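Local coordinates for FAD linked oxidase-like protein (Myceliophthora thermophila, PDB 5L6G) that oxidises xylooligosaccharides and related sugars at the C1 hydroxyl to lactones, passing the electrons through a bicovalently bound FAD to oxygen, which becomes hydrogen peroxide, at residues A[34-39]-A[63-68]; A[59-64]-A[107-112]. All blocks are in the same frame, centred on the assembly; numbering follows the deposited sequence.

Contact 1 of 2, residues A[34-39]-A[63-68]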
# COMPACT_ATOMS: atom_id res chain seq x y z
N ALA A 34 12.79 29.98 9.33
CA ALA A 34 12.49 28.92 10.30
C ALA A 34 13.61 27.87 10.45
O ALA A 34 13.47 26.96 11.25
CB ALA A 34 11.16 28.25 9.99
N LYS A 35 14.70 28.04 9.71
CA LYS A 35 15.86 27.14 9.79
C LYS A 35 15.50 25.71 9.38
O LYS A 35 16.05 24.74 9.89
CB LYS A 35 16.49 27.16 11.20
CG LYS A 35 16.82 28.54 11.74
CD LYS A 35 17.39 28.44 13.15
CE LYS A 35 17.60 29.79 13.81
NZ LYS A 35 18.38 30.71 12.95
N VAL A 36 14.57 25.57 8.44
CA VAL A 36 14.21 24.28 7.90
C VAL A 36 15.11 23.99 6.69
O VAL A 36 15.15 24.79 5.75
CB VAL A 36 12.74 24.25 7.43
CG1 VAL A 36 12.41 22.89 6.85
CG2 VAL A 36 11.81 24.62 8.57
N PRO A 37 15.82 22.85 6.70
CA PRO A 37 16.60 22.51 5.51
C PRO A 37 15.68 22.32 4.31
O PRO A 37 14.55 21.85 4.47
CB PRO A 37 17.29 21.18 5.89
CG PRO A 37 17.10 21.01 7.36
CD PRO A 37 15.86 21.79 7.71
N VAL A 38 16.16 22.70 3.12
CA VAL A 38 15.37 22.56 1.92
C VAL A 38 16.22 22.06 0.76
O VAL A 38 17.45 22.12 0.80
CB VAL A 38 14.69 23.90 1.49
CG1 VAL A 38 13.68 24.36 2.52
CG2 VAL A 38 15.72 24.98 1.17
N THR A 39 15.54 21.57 -0.27
CA THR A 39 16.19 21.34 -1.56
C THR A 39 15.86 22.54 -2.45
O THR A 39 14.70 22.78 -2.79
CB THR A 39 15.70 20.04 -2.18
OG1 THR A 39 16.06 18.94 -1.32
CG2 THR A 39 16.30 19.84 -3.58
N ALA A 63 7.90 23.97 -3.06
CA ALA A 63 9.19 23.90 -2.39
C ALA A 63 9.29 22.52 -1.77
O ALA A 63 8.30 21.81 -1.63
CB ALA A 63 9.31 24.96 -1.32
N ILE A 64 10.51 22.14 -1.42
CA ILE A 64 10.75 20.82 -0.82
C ILE A 64 11.53 21.01 0.46
O ILE A 64 12.70 21.40 0.42
CB ILE A 64 11.52 19.90 -1.79
CG1 ILE A 64 10.72 19.70 -3.07
CG2 ILE A 64 11.82 18.57 -1.10
CD1 ILE A 64 11.45 18.89 -4.14
N ALA A 65 10.87 20.77 1.58
CA ALA A 65 11.52 20.78 2.88
C ALA A 65 12.20 19.43 3.04
O ALA A 65 11.67 18.41 2.62
CB ALA A 65 10.51 21.03 3.99
N LYS A 66 13.36 19.44 3.67
CA LYS A 66 14.19 18.27 3.80
C LYS A 66 14.48 18.04 5.30
O LYS A 66 15.61 18.17 5.75
CB LYS A 66 15.45 18.53 2.98
CG LYS A 66 16.37 17.36 2.80
CD LYS A 66 17.53 17.75 1.88
CE LYS A 66 18.46 18.79 2.49
NZ LYS A 66 19.69 18.92 1.65
N PRO A 67 13.44 17.71 6.08
CA PRO A 67 13.64 17.66 7.53
C PRO A 67 14.60 16.55 7.97
O PRO A 67 14.62 15.48 7.38
CB PRO A 67 12.23 17.35 8.06
CG PRO A 67 11.52 16.72 6.93
CD PRO A 67 12.04 17.48 5.73
N ALA A 68 15.39 16.86 9.00
CA ALA A 68 16.17 15.86 9.76
C ALA A 68 15.58 15.56 11.13
O ALA A 68 16.05 14.66 11.82
CB ALA A 68 17.60 16.34 9.92
O HOH W 1 12.49 24.22 -1.80
O HOH W 2 18.78 18.75 -0.94
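Val-38 and Ala-65 face each other as a non-hydrogen-bonded antiparallel pair where the short edge strand 38-39 joins strand 63-65, at the outer margin of a four-stranded mixed sheet in the FAD-binding domain of the PCMH type. The chain reaches this edge from helix 26-33, which ends in a Schellman motif at Lys-35. Two backbone bonds bracket the pair. Thr-39 N gives its hydrogen to Ile-64 O at 2.9 Å, and Lys-66 N binds Pro-37 O at 2.8 Å. Between them, Val-38 CA comes within 3.3 Å of Ile-64 O in a CA-H...O contact. Between Thr-39 and Ile-64 a water takes the place of a second direct bond: it donates to Thr-39 O and accepts from Ile-64 N.

Side chains add a layer on each face. On the face of Ala-65, its CB meets Val-36 CG1 at 3.9 Å, and Leu-31 and Ala-75 of two helices close over Val-36. Ile-64 and Thr-39 take the other face, against helix 45-50. The CB-CG side of the Pro-37 ring rests against Lys-66 O, with CB 3.4 Å from it.

Lys-66 starts with CG anti to the backbone N (chi1 -171°), runs out extended and then bends at chi3 (67°), which carries its end across the Thr-39 side chain at about a right angle. Thr-39 OG1 is hydrogen-bonded to Asp-49 OD2 of helix 45-50. A second water bridges the two tips, accepting from Lys-66 NZ and donating to Thr-39 OG1, at 2.8 Å from each.

Contact 2 of 2, residues A[59-64]-A[107-112]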
# COMPACT_ATOMS: atom_id res chain seq x y z
N TYR A 59 4.80 16.24 -10.76
CA TYR A 59 4.29 17.52 -10.31
C TYR A 59 5.45 18.36 -9.84
O TYR A 59 6.47 17.85 -9.41
CB TYR A 59 3.27 17.34 -9.20
CG TYR A 59 2.03 16.63 -9.68
CD1 TYR A 59 1.18 17.23 -10.60
CD2 TYR A 59 1.74 15.33 -9.25
CE1 TYR A 59 0.05 16.60 -11.06
CE2 TYR A 59 0.62 14.67 -9.71
CZ TYR A 59 -0.22 15.31 -10.61
OH TYR A 59 -1.32 14.67 -11.05
N THR A 60 5.28 19.66 -9.97
CA THR A 60 6.28 20.61 -9.51
C THR A 60 5.87 21.22 -8.17
O THR A 60 4.94 22.02 -8.12
CB THR A 60 6.42 21.73 -10.54
OG1 THR A 60 6.66 21.14 -11.83
CG2 THR A 60 7.55 22.63 -10.16
N PRO A 61 6.58 20.85 -7.09
CA PRO A 61 6.28 21.41 -5.78
C PRO A 61 6.54 22.90 -5.70
O PRO A 61 7.39 23.42 -6.43
CB PRO A 61 7.27 20.68 -4.85
CG PRO A 61 7.50 19.38 -5.54
CD PRO A 61 7.58 19.78 -6.98
N ALA A 62 5.82 23.56 -4.82
CA ALA A 62 6.17 24.93 -4.44
C ALA A 62 7.59 24.98 -3.86
O ALA A 62 8.36 25.90 -4.13
CB ALA A 62 5.17 25.45 -3.43
N ALA A 63 7.90 23.97 -3.06
CA ALA A 63 9.19 23.90 -2.39
C ALA A 63 9.29 22.52 -1.77
O ALA A 63 8.30 21.81 -1.63
CB ALA A 63 9.31 24.96 -1.32
N ILE A 64 10.51 22.14 -1.42
CA ILE A 64 10.75 20.82 -0.82
C ILE A 64 11.53 21.01 0.46
O ILE A 64 12.70 21.40 0.42
CB ILE A 64 11.52 19.90 -1.79
CG1 ILE A 64 10.72 19.70 -3.07
CG2 ILE A 64 11.82 18.57 -1.10
CD1 ILE A 64 11.45 18.89 -4.14
N HIS A 107 2.36 22.50 -4.10
CA HIS A 107 2.33 22.22 -2.66
C HIS A 107 3.73 22.23 -2.12
O HIS A 107 4.70 22.02 -2.85
CB HIS A 107 1.77 20.82 -2.37
CG HIS A 107 0.33 20.65 -2.74
ND1 HIS A 107 -0.49 19.74 -2.11
CD2 HIS A 107 -0.44 21.30 -3.64
CE1 HIS A 107 -1.69 19.81 -2.64
NE2 HIS A 107 -1.69 20.75 -3.57
N LEU A 108 3.84 22.47 -0.82
CA LEU A 108 5.07 22.21 -0.09
C LEU A 108 5.18 20.71 0.08
O LEU A 108 4.25 20.10 0.59
CB LEU A 108 5.03 22.86 1.28
CG LEU A 108 6.16 22.45 2.22
CD1 LEU A 108 7.51 22.90 1.67
CD2 LEU A 108 5.93 23.03 3.61
N VAL A 109 6.29 20.15 -0.33
CA VAL A 109 6.54 18.75 -0.13
C VAL A 109 7.51 18.62 1.03
O VAL A 109 8.60 19.20 1.00
CB VAL A 109 7.10 18.08 -1.39
CG1 VAL A 109 7.55 16.66 -1.08
CG2 VAL A 109 6.03 18.09 -2.47
N VAL A 110 7.10 17.87 2.04
CA VAL A 110 7.94 17.61 3.20
C VAL A 110 8.57 16.27 2.93
O VAL A 110 7.98 15.22 3.18
CB VAL A 110 7.11 17.65 4.49
CG1 VAL A 110 7.99 17.41 5.72
CG2 VAL A 110 6.39 18.99 4.56
N GLU A 111 9.75 16.33 2.34
CA GLU A 111 10.48 15.14 1.93
C GLU A 111 11.16 14.52 3.15
O GLU A 111 12.04 15.14 3.74
CB GLU A 111 11.53 15.52 0.89
CG GLU A 111 12.49 14.41 0.56
CD GLU A 111 11.80 13.27 -0.15
OE1 GLU A 111 11.24 13.51 -1.24
OE2 GLU A 111 11.79 12.14 0.37
N LEU A 112 10.81 13.27 3.45
CA LEU A 112 11.15 12.61 4.70
C LEU A 112 12.28 11.60 4.57
O LEU A 112 12.63 10.95 5.55
CB LEU A 112 9.91 11.89 5.24
CG LEU A 112 8.71 12.78 5.54
CD1 LEU A 112 7.57 11.91 6.01
CD2 LEU A 112 9.02 13.82 6.61
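Ile-64 and Val-109 form a parallel bridge between strands 63-65 and 108-111, the inner pair of the mixed sheet in the PCMH-type FAD-binding domain, and the contact is buried. Val-109 N points almost straight at Ala-63 O, 2.9 Å away with 178° at the hydrogen. One residue earlier in segment 59-64, Ala-62 N reaches His-107 O at 2.7 Å, but the bond is bent to 136°.

Val-109 can be followed outward. Its CB lies 3.9 Å from Ala-63 O and 4.3 Å from Ile-64 CG1. CG2 lies anti to the carbonyl carbon, a setting that turns it back toward the Pro-61 ring, where it meets CG at 3.6 Å and CB at almost the same distance. The side chain also touches Lys-90 of strand 87-90.

On the face of Ala-63, Leu-108 bends its end back to the neighbouring strand, so that CD1 rests 3.6 Å from Ala-63 O, while Ile-27 and Leu-31 of helix 26-33 pack over this side. Two polar side chains are held from outside the pair: His-107 by Asn-88 and Glu-104, and Glu-111 by a salt bridge to Lys-90. The aliphatic base of Glu-111 lies alongside Ile-64, with its CB 3.7 Å from Ile-64 CG2.

Contacts 1 and 2 share Ala-63 and Ile-64, and their centres are about 10 Å apart: strand 63-65 pairs antiparallel with 38-39 along one edge and parallel with 108-111 along the other. Ala-65 ties the two together, its N probably hydrogen-bonded to Val-109 O and its O to Glu-111 N, both at 2.8 Å. Beyond the strand, Pro-67 CG packs on Val-110 CG1 at 3.8 Å. The Glu-111 side chain of contact 2 is about 7 Å from FAD and the shared Ile-64 side chain about 11 Å, nearest atoms in both cases, and Leu-112 touches the cofactor itself. Contact 1 faces the periphery, where Ala-68 touches a glycan sugar.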